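Protein-tyrosine-phosphatase PTP1 (Arabidopsis thaliana, PDB 6KRX) removes phosphate from phosphotyrosine residues of proteins, dephosphorylating the MAP kinase MPK6 and, with MKP1, repressing salicylic acid and camalexin synthesis in plant defence. Local coordinates at residues Ser94-Phe99 / Lys304-Met309; Asn102-Asn107 / Ala120-Thr125; Gln133-Gln138 / Pro260-Cys265; Val161-Leu166 / Gly270-Tyr275. One frame throughout, in Å; residues are numbered along the deposited sequence. Where two conformers were deposited one is given.

Contact 1: Ser94-Phe99 / Lys304-Met309; sequences SDVVPF and KQRIGM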
loop_
_atom_site.group_PDB
_atom_site.type_symbol
_atom_site.label_atom_id
_atom_site.label_comp_id
_atom_site.label_asym_id
_atom_site.label_seq_id
_atom_site.Cartn_x
_atom_site.Cartn_y
_atom_site.Cartn_z
ATOM N N SER A 94 -11.155 14.625 3.238
ATOM C CA SER A 94 -12.388 14.367 4.020
ATOM C C SER A 94 -13.161 13.214 3.368
ATOM O O SER A 94 -13.948 12.571 4.086
ATOM C CB SER A 94 -13.219 15.619 4.136
ATOM O OG SER A 94 -13.431 16.169 2.851
ATOM N N ASP A 95 -12.892 12.938 2.086
ATOM C CA ASP A 95 -13.672 11.933 1.316
ATOM C C ASP A 95 -12.905 10.608 1.198
ATOM O O ASP A 95 -13.419 9.709 0.506
ATOM C CB ASP A 95 -14.043 12.470 -0.067
ATOM C CG ASP A 95 -12.862 12.764 -0.979
ATOM O OD1 ASP A 95 -11.784 13.128 -0.472
ATOM O OD2 ASP A 95 -13.030 12.629 -2.198
ATOM N N VAL A 96 -11.730 10.489 1.827
ATOM C CA VAL A 96 -10.990 9.190 1.802
ATOM C C VAL A 96 -10.842 8.725 3.248
ATOM O O VAL A 96 -9.968 9.229 3.949
ATOM C CB VAL A 96 -9.636 9.286 1.072
ATOM C CG1 VAL A 96 -8.906 7.950 1.101
ATOM C CG2 VAL A 96 -9.804 9.767 -0.359
ATOM N N VAL A 97 -11.735 7.825 3.657
ATOM C CA VAL A 97 -11.804 7.326 5.058
ATOM C C VAL A 97 -11.948 5.817 5.002
ATOM O O VAL A 97 -12.538 5.287 4.060
ATOM C CB VAL A 97 -12.975 7.989 5.812
ATOM C CG1 VAL A 97 -12.679 9.457 6.101
ATOM C CG2 VAL A 97 -14.294 7.853 5.072
ATOM N N PRO A 98 -11.484 5.094 6.040
ATOM C CA PRO A 98 -11.692 3.652 6.124
ATOM C C PRO A 98 -13.120 3.296 6.564
ATOM O O PRO A 98 -13.737 4.038 7.341
ATOM C CB PRO A 98 -10.687 3.234 7.201
ATOM C CG PRO A 98 -10.659 4.433 8.125
ATOM C CD PRO A 98 -10.745 5.622 7.194
ATOM N N PHE A 99 -13.612 2.181 6.037
ATOM C CA PHE A 99 -14.848 1.529 6.534
ATOM C C PHE A 99 -14.663 1.069 7.977
ATOM O O PHE A 99 -13.589 0.596 8.358
ATOM C CB PHE A 99 -15.166 0.324 5.656
ATOM C CG PHE A 99 -15.342 0.670 4.206
ATOM C CD1 PHE A 99 -16.249 1.645 3.827
ATOM C CD2 PHE A 99 -14.593 0.031 3.225
ATOM C CE1 PHE A 99 -16.424 1.962 2.491
ATOM C CE2 PHE A 99 -14.794 0.334 1.887
ATOM C CZ PHE A 99 -15.683 1.315 1.528
ATOM N N LYS A 304 -14.001 -2.619 -2.062
ATOM C CA LYS A 304 -14.899 -3.037 -0.951
ATOM C C LYS A 304 -14.164 -2.935 0.390
ATOM O O LYS A 304 -14.835 -2.980 1.431
ATOM C CB LYS A 304 -15.398 -4.465 -1.177
ATOM C CG LYS A 304 -16.418 -4.599 -2.297
ATOM C CD LYS A 304 -17.029 -5.979 -2.355
ATOM C CE LYS A 304 -18.165 -6.099 -3.351
ATOM N NZ LYS A 304 -17.728 -5.790 -4.735
ATOM N N GLN A 305 -12.834 -2.791 0.361
ATOM C CA GLN A 305 -12.030 -2.741 1.614
ATOM C C GLN A 305 -11.479 -1.330 1.843
ATOM O O GLN A 305 -11.147 -1.017 3.001
ATOM C CB GLN A 305 -10.897 -3.764 1.553
ATOM C CG GLN A 305 -11.402 -5.194 1.622
ATOM C CD GLN A 305 -10.292 -6.198 1.468
ATOM O OE1 GLN A 305 -9.642 -6.589 2.436
ATOM N NE2 GLN A 305 -10.072 -6.621 0.235
ATOM N N ARG A 306 -11.380 -0.522 0.788
ATOM C CA ARG A 306 -10.982 0.899 0.950
ATOM C C ARG A 306 -11.465 1.654 -0.278
ATOM O O ARG A 306 -11.071 1.309 -1.393
ATOM C CB ARG A 306 -9.473 1.072 1.152
ATOM C CG ARG A 306 -9.046 2.483 1.527
ATOM C CD ARG A 306 -7.563 2.498 1.896
ATOM N NE ARG A 306 -7.016 3.835 2.108
ATOM C CZ ARG A 306 -7.139 4.546 3.220
ATOM N NH1 ARG A 306 -7.849 4.082 4.242
ATOM N NH2 ARG A 306 -6.598 5.748 3.297
ATOM N N ILE A 307 -12.245 2.701 -0.049
ATOM C CA ILE A 307 -12.934 3.428 -1.145
ATOM C C ILE A 307 -11.925 3.862 -2.216
ATOM O O ILE A 307 -10.884 4.407 -1.861
ATOM C CB ILE A 307 -13.684 4.634 -0.556
ATOM C CG1 ILE A 307 -14.637 5.258 -1.575
ATOM C CG2 ILE A 307 -12.720 5.641 0.039
ATOM C CD1 ILE A 307 -15.885 4.438 -1.828
ATOM N N GLY A 308 -12.244 3.583 -3.478
ATOM C CA GLY A 308 -11.577 4.255 -4.609
ATOM C C GLY A 308 -10.192 3.694 -4.931
ATOM O O GLY A 308 -9.503 4.345 -5.725
ATOM N N MET A 309 -9.798 2.552 -4.348
ATOM C CA MET A 309 -8.480 1.927 -4.675
ATOM C C MET A 309 -8.305 1.836 -6.202
ATOM O O MET A 309 -9.161 1.248 -6.859
ATOM C CB MET A 309 -8.340 0.538 -4.051
ATOM C CG MET A 309 -8.265 0.553 -2.533
ATOM S SD MET A 309 -6.618 0.879 -1.880
ATOM C CE MET A 309 -5.979 -0.795 -1.868
HETATM O O HOH W 1 -13.009 3.033 2.711
HETATM O O HOH W 2 -11.464 0.532 5.059
#
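Phe99 pushes its ring into the backbone of the 304-309 loop, with CD2, CE2 and CZ meeting main-chain atoms more than side chains. CE2 comes within 3.3 Å of Lys304 O, and CD2 lies 3.6 Å from Gln305 O, both oblique to the ring. With CG anti to the carbonyl carbon (chi1 -58°), the ring swings beside its own backbone N, and CZ ends 4.4 Å from Ile307 CB. One face of the ring carries a water 3.2 Å above its centre. That water gives a hydrogen bond to Val97 O and takes one from Ile307 N, while a second water joins Phe99 N to Gln305 O in the same manner. Ile307 points at the 94-99 loop, CG2 standing 4.0 Å from Val97 O. Arg306 starts away from the other segment, but with CG anti to the backbone N (chi1 -171°) its extended chain carries the guanidinium to Val96 and Pro98. It crosses Val96 at about a right angle, NH2 lying 3.9 Å from CG1, and NH1 is 4.2 Å from Pro98 CB. Its polar atoms are spoken for by Ser121, Asn119 and the carbonyls of Ala267 and Gly268. Arg306 therefore ties the 304-309 loop to the backbone of the probable phosphate-binding loop. No direct hydrogen bond joins the two segments. Two waters bridge four of their backbone groups instead, Phe99 packs on the 304-307 backbone and Ile307, and the guanidinium, anchored by its neighbours, lies against Val96 and Pro98.

Contact 2: Asn102-Asn107 / Ala120-Thr125; sequences NRIVLN and ASLIKT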
loop_
_atom_site.group_PDB
_atom_site.type_symbol
_atom_site.label_atom_id
_atom_site.label_comp_id
_atom_site.label_asym_id
_atom_site.label_seq_id
_atom_site.Cartn_x
_atom_site.Cartn_y
_atom_site.Cartn_z
ATOM N N ASN A 102 -13.194 -2.777 8.640
ATOM C CA ASN A 102 -11.807 -3.296 8.469
ATOM C C ASN A 102 -10.789 -2.197 8.759
ATOM O O ASN A 102 -9.610 -2.362 8.362
ATOM C CB ASN A 102 -11.564 -3.875 7.075
ATOM C CG ASN A 102 -11.618 -2.814 6.003
ATOM O OD1 ASN A 102 -12.351 -1.829 6.140
ATOM N ND2 ASN A 102 -10.803 -2.973 4.968
ATOM N N ARG A 103 -11.202 -1.125 9.433
ATOM C CA ARG A 103 -10.203 -0.120 9.881
ATOM C C ARG A 103 -9.253 -0.728 10.918
ATOM O O ARG A 103 -9.649 -1.605 11.726
ATOM C CB ARG A 103 -10.887 1.146 10.409
ATOM C CG ARG A 103 -11.616 0.985 11.738
ATOM C CD ARG A 103 -12.324 2.269 12.133
ATOM N NE ARG A 103 -12.924 2.079 13.453
ATOM C CZ ARG A 103 -12.325 2.339 14.611
ATOM N NH1 ARG A 103 -11.117 2.876 14.649
ATOM N NH2 ARG A 103 -12.969 2.097 15.744
ATOM N N ILE A 104 -8.003 -0.264 10.890
ATOM C CA ILE A 104 -7.046 -0.635 11.956
ATOM C C ILE A 104 -7.377 0.165 13.216
ATOM O O ILE A 104 -7.485 1.400 13.143
ATOM C CB ILE A 104 -5.602 -0.397 11.486
ATOM C CG1 ILE A 104 -5.306 -1.153 10.190
ATOM C CG2 ILE A 104 -4.626 -0.765 12.582
ATOM C CD1 ILE A 104 -5.441 -2.659 10.287
ATOM N N VAL A 105 -7.491 -0.540 14.340
ATOM C CA VAL A 105 -7.824 0.116 15.629
ATOM C C VAL A 105 -6.572 0.130 16.519
ATOM O O VAL A 105 -5.959 -0.942 16.719
ATOM C CB VAL A 105 -9.005 -0.617 16.294
ATOM C CG1 VAL A 105 -9.366 -0.002 17.634
ATOM C CG2 VAL A 105 -10.223 -0.676 15.389
ATOM N N LEU A 106 -6.212 1.307 17.020
ATOM C CA LEU A 106 -5.135 1.442 18.026
ATOM C C LEU A 106 -5.671 0.920 19.361
ATOM O O LEU A 106 -6.667 1.468 19.850
ATOM C CB LEU A 106 -4.729 2.911 18.149
ATOM C CG LEU A 106 -3.993 3.492 16.945
ATOM C CD1 LEU A 106 -3.697 4.963 17.189
ATOM C CD2 LEU A 106 -2.721 2.709 16.667
ATOM N N ASN A 107 -5.041 -0.121 19.893
ATOM C CA ASN A 107 -5.519 -0.748 21.156
ATOM C C ASN A 107 -4.296 -1.306 21.869
ATOM O O ASN A 107 -3.765 -2.329 21.441
ATOM C CB ASN A 107 -6.566 -1.821 20.868
ATOM C CG ASN A 107 -7.298 -2.266 22.112
ATOM O OD1 ASN A 107 -6.876 -1.941 23.218
ATOM N ND2 ASN A 107 -8.394 -2.986 21.932
ATOM N N ALA A 120 -6.652 4.081 8.184
ATOM C CA ALA A 120 -5.861 2.908 7.748
ATOM C C ALA A 120 -6.814 1.732 7.580
ATOM O O ALA A 120 -7.691 1.552 8.451
ATOM C CB ALA A 120 -4.788 2.594 8.754
ATOM N N SER A 121 -6.601 0.949 6.531
ATOM C CA SER A 121 -7.504 -0.149 6.128
ATOM C C SER A 121 -6.688 -1.431 5.973
ATOM O O SER A 121 -5.652 -1.383 5.303
ATOM C CB SER A 121 -8.205 0.209 4.839
ATOM O OG SER A 121 -8.899 1.453 4.918
ATOM N N LEU A 122 -7.169 -2.550 6.521
ATOM C CA LEU A 122 -6.540 -3.860 6.222
ATOM C C LEU A 122 -7.060 -4.346 4.860
ATOM O O LEU A 122 -8.284 -4.462 4.660
ATOM C CB LEU A 122 -6.838 -4.837 7.370
ATOM C CG LEU A 122 -6.049 -6.148 7.399
ATOM C CD1 LEU A 122 -6.448 -7.068 6.268
ATOM C CD2 LEU A 122 -4.549 -5.931 7.399
ATOM N N ILE A 123 -6.131 -4.598 3.940
ATOM C CA ILE A 123 -6.416 -5.082 2.560
ATOM C C ILE A 123 -5.931 -6.526 2.453
ATOM O O ILE A 123 -4.737 -6.766 2.669
ATOM C CB ILE A 123 -5.732 -4.219 1.487
ATOM C CG1 ILE A 123 -5.957 -2.722 1.714
ATOM C CG2 ILE A 123 -6.166 -4.660 0.095
ATOM C CD1 ILE A 123 -7.404 -2.286 1.662
ATOM N N LYS A 124 -6.831 -7.439 2.118
ATOM C CA LYS A 124 -6.392 -8.843 1.962
ATOM C C LYS A 124 -7.300 -9.549 0.960
ATOM O O LYS A 124 -8.480 -9.176 0.838
ATOM C CB LYS A 124 -6.400 -9.571 3.303
ATOM C CG LYS A 124 -7.748 -9.624 3.991
ATOM C CD LYS A 124 -7.685 -10.415 5.285
ATOM C CE LYS A 124 -8.972 -10.270 6.063
ATOM N NZ LYS A 124 -8.983 -11.139 7.259
ATOM N N THR A 125 -6.766 -10.603 0.361
ATOM C CA THR A 125 -7.559 -11.418 -0.591
ATOM C C THR A 125 -7.728 -12.820 -0.007
ATOM O O THR A 125 -8.637 -13.509 -0.495
ATOM C CB THR A 125 -6.908 -11.392 -1.986
ATOM O OG1 THR A 125 -5.567 -11.863 -1.883
ATOM C CG2 THR A 125 -6.917 -10.003 -2.568
HETATM O O HOH W 2 -11.464 0.532 5.059
#
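Asn102 grips the backbone of Leu122 twice, at its N-H and at its carbonyl: Leu122 N donates to Asn102 O (3.1 Å, 178° at the hydrogen), and Asn102 ND2 donates to Leu122 O (2.9 Å, bent to 144°). A third bond, Ile104 N to Ala120 O at 3.1 Å, closes a short antiparallel pairing on the outside of strand 120-123, an edge strand of the central mixed sheet of the phosphatase fold. Arg103 and Ser121 form its non-hydrogen-bonded pair, and the short axes are splayed by 113°, so the pairing lasts for one bridge before the strands part. Asn102 CG sits between its backbone N and carbonyl carbon, which folds the amide back over strand 120-123. There ND2 also donates to Gln305 O, and OD1 accepts from a water that in turn takes a hydrogen bond from Ser121 OG. The amide is thus held at both ends, which fixes its rotation. Ser121 OG also receives Arg306 NH1. Arg103 runs extended away from the strand, one guanidinium face covered by Val105 CG2, and NH2 reaches Lys115 O. On the other flank Ile104 packs against strand 120-123 and, beyond it, against Ile135 of strand 134-137 and Met151 of helix 145-155. Its CG1 is 4.0 Å from Ala120 CB, while its outer methyl, CD1, meets Leu122 CB at 3.9 Å as the two side chains cross obliquely.

Contact 3: Gln133-Gln138 / Pro260-Cys265; sequences QFIATQ and PIIVHC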
loop_
_atom_site.group_PDB
_atom_site.type_symbol
_atom_site.label_atom_id
_atom_site.label_comp_id
_atom_site.label_asym_id
_atom_site.label_seq_id
_atom_site.Cartn_x
_atom_site.Cartn_y
_atom_site.Cartn_z
ATOM N N GLN A 133 -0.616 -9.395 3.174
ATOM C CA GLN A 133 -1.748 -8.486 3.499
ATOM C C GLN A 133 -1.186 -7.069 3.622
ATOM O O GLN A 133 0.004 -6.917 3.915
ATOM C CB GLN A 133 -2.471 -8.954 4.767
ATOM C CG GLN A 133 -3.066 -10.337 4.600
ATOM C CD GLN A 133 -3.855 -10.792 5.803
ATOM O OE1 GLN A 133 -3.898 -10.118 6.830
ATOM N NE2 GLN A 133 -4.507 -11.937 5.655
ATOM N N PHE A 134 -2.011 -6.073 3.323
ATOM C CA PHE A 134 -1.521 -4.681 3.341
ATOM C C PHE A 134 -2.309 -3.885 4.364
ATOM O O PHE A 134 -3.482 -4.163 4.587
ATOM C CB PHE A 134 -1.678 -4.020 1.967
ATOM C CG PHE A 134 -1.145 -4.847 0.829
ATOM C CD1 PHE A 134 0.206 -4.826 0.510
ATOM C CD2 PHE A 134 -1.985 -5.682 0.112
ATOM C CE1 PHE A 134 0.691 -5.612 -0.522
ATOM C CE2 PHE A 134 -1.494 -6.462 -0.922
ATOM C CZ PHE A 134 -0.160 -6.404 -1.250
ATOM N N ILE A 135 -1.647 -2.896 4.936
ATOM C CA ILE A 135 -2.391 -1.773 5.554
ATOM C C ILE A 135 -2.275 -0.582 4.609
ATOM O O ILE A 135 -1.162 -0.060 4.451
ATOM C CB ILE A 135 -1.877 -1.493 6.967
ATOM C CG1 ILE A 135 -2.250 -2.659 7.887
ATOM C CG2 ILE A 135 -2.458 -0.189 7.479
ATOM C CD1 ILE A 135 -1.688 -2.520 9.292
ATOM N N ALA A 136 -3.386 -0.242 3.967
ATOM C CA ALA A 136 -3.421 0.925 3.062
ATOM C C ALA A 136 -3.767 2.141 3.913
ATOM O O ALA A 136 -4.836 2.116 4.596
ATOM C CB ALA A 136 -4.421 0.722 1.958
ATOM N N THR A 137 -2.878 3.137 3.936
ATOM C CA THR A 137 -3.127 4.288 4.837
ATOM C C THR A 137 -2.798 5.602 4.121
ATOM O O THR A 137 -2.140 5.581 3.075
ATOM C CB THR A 137 -2.349 4.080 6.145
ATOM O OG1 THR A 137 -2.704 5.075 7.108
ATOM C CG2 THR A 137 -0.860 4.089 5.916
ATOM N N GLN A 138 -3.273 6.715 4.672
ATOM C CA GLN A 138 -2.922 8.049 4.127
ATOM C C GLN A 138 -1.481 8.406 4.523
ATOM O O GLN A 138 -0.931 7.793 5.454
ATOM C CB GLN A 138 -3.885 9.093 4.679
ATOM C CG GLN A 138 -3.707 9.306 6.171
ATOM C CD GLN A 138 -4.724 10.262 6.741
ATOM O OE1 GLN A 138 -5.714 10.582 6.096
ATOM N NE2 GLN A 138 -4.476 10.719 7.960
ATOM N N PRO A 260 1.525 -7.324 8.264
ATOM C CA PRO A 260 1.044 -6.578 7.106
ATOM C C PRO A 260 2.107 -5.598 6.602
ATOM O O PRO A 260 2.885 -5.042 7.404
ATOM C CB PRO A 260 -0.191 -5.794 7.579
ATOM C CG PRO A 260 -0.412 -6.187 9.022
ATOM C CD PRO A 260 0.736 -7.061 9.473
ATOM N N ILE A 261 2.126 -5.429 5.284
ATOM C CA ILE A 261 2.972 -4.402 4.630
ATOM C C ILE A 261 2.189 -3.090 4.632
ATOM O O ILE A 261 1.084 -3.064 4.079
ATOM C CB ILE A 261 3.344 -4.848 3.208
ATOM C CG1 ILE A 261 4.148 -6.152 3.230
ATOM C CG2 ILE A 261 4.061 -3.722 2.471
ATOM C CD1 ILE A 261 4.400 -6.749 1.879
ATOM N N ILE A 262 2.755 -2.034 5.207
ATOM C CA ILE A 262 2.097 -0.708 5.094
ATOM C C ILE A 262 2.376 -0.174 3.689
ATOM O O ILE A 262 3.541 -0.220 3.259
ATOM C CB ILE A 262 2.573 0.262 6.190
ATOM C CG1 ILE A 262 1.942 -0.113 7.535
ATOM C CG2 ILE A 262 2.256 1.691 5.796
ATOM C CD1 ILE A 262 2.618 0.496 8.722
ATOM N N VAL A 263 1.342 0.324 3.027
ATOM C CA VAL A 263 1.495 0.975 1.699
ATOM C C VAL A 263 0.753 2.296 1.806
ATOM O O VAL A 263 -0.422 2.293 2.222
ATOM C CB VAL A 263 0.976 0.141 0.515
ATOM C CG1 VAL A 263 1.294 0.829 -0.803
ATOM C CG2 VAL A 263 1.531 -1.274 0.509
ATOM N N HIS A 264 1.451 3.384 1.515
ATOM C CA HIS A 264 0.779 4.695 1.577
ATOM C C HIS A 264 1.333 5.600 0.485
ATOM O O HIS A 264 2.491 5.420 0.025
ATOM C CB HIS A 264 0.895 5.364 2.959
ATOM C CG HIS A 264 2.200 6.038 3.223
ATOM N ND1 HIS A 264 2.469 7.315 2.797
ATOM C CD2 HIS A 264 3.277 5.626 3.917
ATOM C CE1 HIS A 264 3.679 7.648 3.200
ATOM N NE2 HIS A 264 4.198 6.633 3.880
ATOM N N CYS A 265 0.496 6.545 0.108
ATOM C CA CYS A 265 0.918 7.653 -0.762
ATOM C C CYS A 265 0.437 8.920 -0.048
ATOM O O CYS A 265 0.845 9.119 1.116
ATOM C CB CYS A 265 0.430 7.434 -2.196
ATOM S SG CYS A 265 -1.331 7.020 -2.360
#
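Phe134 sets CD1 into the notch between Ile261 and Val263, 3.8 Å from Val263 CG2 and 4.1 Å from Ile261 CB. The Phe134 and Val263 side chains run side by side and point the same way; a chi1 of -49°, with CG anti to the carbonyl carbon, sets the ring there, and Ile261 O approaches near its plane at the edge. Ala136 continues this face with no more than a methyl bump, and helix 270-286 covers it through Cys276 on Phe134 and Thr272 on Ala136. On the reverse face Ile135 is the main knob: its CG1 rests 3.8 Å from Pro260 CB, its CD1 is 3.9 Å from Pro260 CG, and CB packs on Ile262 CG1. Strands 134-137 and 261-264 are parallel neighbours inside the mixed sheet of the tyrosine phosphatase fold, bonded alternately: Ile261 N to Gln133 O, Ile135 N to Ile261 O, Val263 N to Ile135 O and Thr137 N to Val263 O, the last being the longest at 3.1 Å. Strand 261-264 delivers Cys265, the phosphocysteine nucleophile, into the phosphate-binding loop. Thr137 CG2 fills the dip between Ile262 CG2 (3.9 Å) and His264 CB (3.7 Å). Packing is tight here, with His264 CB only 3.0 Å from Thr137 O, a buried carbonyl without a hydrogen-bond partner in the model. The His264 ring turns away from the strand pair, NE2 bonding to Tyr178 OH and ND1 donating in its ring plane to a lone pair of Cys265 O, at 173°.

Contact 4: Val161-Leu166 / Gly270-Tyr275; sequences VMLTRL and GRTGTY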
loop_
_atom_site.group_PDB
_atom_site.type_symbol
_atom_site.label_atom_id
_atom_site.label_comp_id
_atom_site.label_asym_id
_atom_site.label_seq_id
_atom_site.Cartn_x
_atom_site.Cartn_y
_atom_site.Cartn_z
ATOM N N VAL A 161 5.928 0.820 2.410
ATOM C CA VAL A 161 6.098 1.254 0.997
ATOM C C VAL A 161 5.464 2.640 0.867
ATOM O O VAL A 161 4.254 2.760 1.091
ATOM C CB VAL A 161 5.474 0.244 0.025
ATOM C CG1 VAL A 161 5.589 0.716 -1.424
ATOM C CG2 VAL A 161 6.127 -1.104 0.183
ATOM N N MET A 162 6.294 3.640 0.576
ATOM C CA MET A 162 5.860 5.056 0.465
ATOM C C MET A 162 5.954 5.496 -0.999
ATOM O O MET A 162 7.071 5.488 -1.549
ATOM C CB MET A 162 6.736 5.953 1.336
ATOM C CG MET A 162 6.421 7.412 1.175
ATOM S SD MET A 162 7.409 8.355 2.358
ATOM C CE MET A 162 6.899 10.019 1.942
ATOM N N LEU A 163 4.819 5.834 -1.616
ATOM C CA LEU A 163 4.761 6.072 -3.078
ATOM C C LEU A 163 4.510 7.556 -3.383
ATOM O O LEU A 163 3.975 7.868 -4.465
ATOM C CB LEU A 163 3.656 5.181 -3.653
ATOM C CG LEU A 163 3.803 3.698 -3.356
ATOM C CD1 LEU A 163 2.503 2.965 -3.696
ATOM C CD2 LEU A 163 4.980 3.097 -4.109
ATOM N N THR A 164 4.967 8.432 -2.502
ATOM C CA THR A 164 4.775 9.891 -2.691
ATOM C C THR A 164 6.067 10.581 -2.260
ATOM O O THR A 164 6.791 10.015 -1.429
ATOM C CB THR A 164 3.560 10.378 -1.885
ATOM O OG1 THR A 164 3.303 11.755 -2.179
ATOM C CG2 THR A 164 3.726 10.207 -0.390
ATOM N N ARG A 165 6.326 11.760 -2.816
ATOM C CA ARG A 165 7.184 12.756 -2.138
ATOM C C ARG A 165 6.426 13.396 -0.970
ATOM O O ARG A 165 5.174 13.306 -0.922
ATOM C CB ARG A 165 7.587 13.828 -3.143
ATOM C CG ARG A 165 8.413 13.290 -4.299
ATOM C CD ARG A 165 8.737 14.390 -5.279
ATOM N NE ARG A 165 9.656 13.935 -6.313
ATOM C CZ ARG A 165 10.309 14.746 -7.147
ATOM N NH1 ARG A 165 10.146 16.061 -7.061
ATOM N NH2 ARG A 165 11.124 14.233 -8.056
ATOM N N LEU A 166 7.158 14.044 -0.062
ATOM C CA LEU A 166 6.485 14.796 1.029
ATOM C C LEU A 166 5.696 15.978 0.452
ATOM O O LEU A 166 4.627 16.287 0.973
ATOM C CB LEU A 166 7.538 15.282 2.028
ATOM C CG LEU A 166 8.297 14.186 2.768
ATOM C CD1 LEU A 166 9.457 14.777 3.546
ATOM C CD2 LEU A 166 7.364 13.409 3.694
ATOM N N GLY A 270 -4.898 5.738 -4.649
ATOM C CA GLY A 270 -4.583 5.682 -6.097
ATOM C C GLY A 270 -3.307 4.901 -6.361
ATOM O O GLY A 270 -3.356 3.734 -6.787
ATOM N N ARG A 271 -2.165 5.530 -6.100
ATOM C CA ARG A 271 -0.868 4.843 -6.228
ATOM C C ARG A 271 -0.840 3.625 -5.300
ATOM O O ARG A 271 -0.365 2.579 -5.728
ATOM C CB ARG A 271 0.241 5.840 -5.906
ATOM C CG ARG A 271 0.309 6.960 -6.933
ATOM C CD ARG A 271 1.204 8.096 -6.475
ATOM N NE ARG A 271 0.522 8.942 -5.516
ATOM C CZ ARG A 271 1.014 10.073 -5.010
ATOM N NH1 ARG A 271 2.210 10.490 -5.396
ATOM N NH2 ARG A 271 0.300 10.771 -4.137
ATOM N N THR A 272 -1.317 3.788 -4.073
ATOM C CA THR A 272 -1.361 2.690 -3.077
ATOM C C THR A 272 -2.152 1.492 -3.638
ATOM O O THR A 272 -1.638 0.343 -3.568
ATOM C CB THR A 272 -1.963 3.195 -1.766
ATOM O OG1 THR A 272 -1.011 4.093 -1.186
ATOM C CG2 THR A 272 -2.281 2.080 -0.793
ATOM N N GLY A 273 -3.364 1.741 -4.144
ATOM C CA GLY A 273 -4.176 0.642 -4.700
ATOM C C GLY A 273 -3.490 -0.024 -5.877
ATOM O O GLY A 273 -3.534 -1.265 -5.998
ATOM N N THR A 274 -2.876 0.783 -6.739
ATOM C CA THR A 274 -2.162 0.277 -7.932
ATOM C C THR A 274 -1.022 -0.647 -7.495
ATOM O O THR A 274 -0.887 -1.750 -8.055
ATOM C CB THR A 274 -1.653 1.444 -8.778
ATOM O OG1 THR A 274 -2.760 2.296 -9.089
ATOM C CG2 THR A 274 -0.961 0.992 -10.043
ATOM N N TYR A 275 -0.184 -0.171 -6.574
ATOM C CA TYR A 275 0.936 -1.019 -6.088
ATOM C C TYR A 275 0.370 -2.319 -5.495
ATOM O O TYR A 275 0.852 -3.420 -5.848
ATOM C CB TYR A 275 1.823 -0.307 -5.048
ATOM C CG TYR A 275 2.872 -1.279 -4.583
ATOM C CD1 TYR A 275 3.971 -1.531 -5.382
ATOM C CD2 TYR A 275 2.669 -2.087 -3.468
ATOM C CE1 TYR A 275 4.873 -2.531 -5.069
ATOM C CE2 TYR A 275 3.584 -3.072 -3.122
ATOM C CZ TYR A 275 4.690 -3.291 -3.929
ATOM O OH TYR A 275 5.565 -4.306 -3.663
HETATM O O HOH W 3 1.803 13.028 -4.089
#
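Leu163 and Arg271 mark where the two backbones come nearest, with CA atoms 6.6 Å apart. Strand 159-162 has just ended and the chain turns past the N-terminal part of helix 270-286. Here Gly270 O receives both Thr274 N and Thr274 OG1, which reach it from opposite faces of its carbonyl plane. Leu163 aims its side chain at the helix: CD1 lies 3.5 Å from Arg271 O and 3.6 Å from Tyr275 CB, so one methyl wedges onto the helix surface where Leu163 and Tyr275 cross at about a right angle. Tyr275 OH bonds to His279 ND1. Arg271 starts toward the strand end, its CB 4.1 Å from Leu163 CB, then bends at chi3 (-79°) so that the guanidinium lies beside Leu163 O and Thr164. NH1 is close to Leu163 O but badly angled for a bond. Thr164 crosses the arginine at about a right angle. Its OG1 donates to a lone pair of Arg165 O and takes a hydrogen bond from a water (2.7 Å). A citrate, probably from the crystallisation liquor, accepts from the backbone N atoms of Gly270 and Arg271, which bind substrate by similarity. Leu163 thus flanks the arginine's stem, the water accepts from its NH2 (2.7 Å) in the guanidinium plane, and Trp232 O of the WPD loop takes NH1, consistent with a group aimed at an anion.

How the contacts relate
Contact 1 meets the other three. It bonds to contact 2 through Gln305 O to Asn102 ND2 (2.8 Å) and Arg306 NH1 to Ser121 OG (2.9 Å), and packs on contact 3 through Arg306 CD and Ala136 CB (3.6 Å) and on contact 4 through Met309 CE and Gly273 CA (3.7 Å). Contact 2 pairs strand 103-105 onto the edge strand 120-123, which Ser121 N to Ala136 O (2.9 Å) joins to contact 3. Ile262 O to Val161 N (2.7 Å) joins contact 3 to contact 4. These two, centres 9 Å apart, hold the ends of the probable phosphate-binding loop, Cys265 to Arg271. Contacts 2 and 4, centres about 17 Å apart, do not touch.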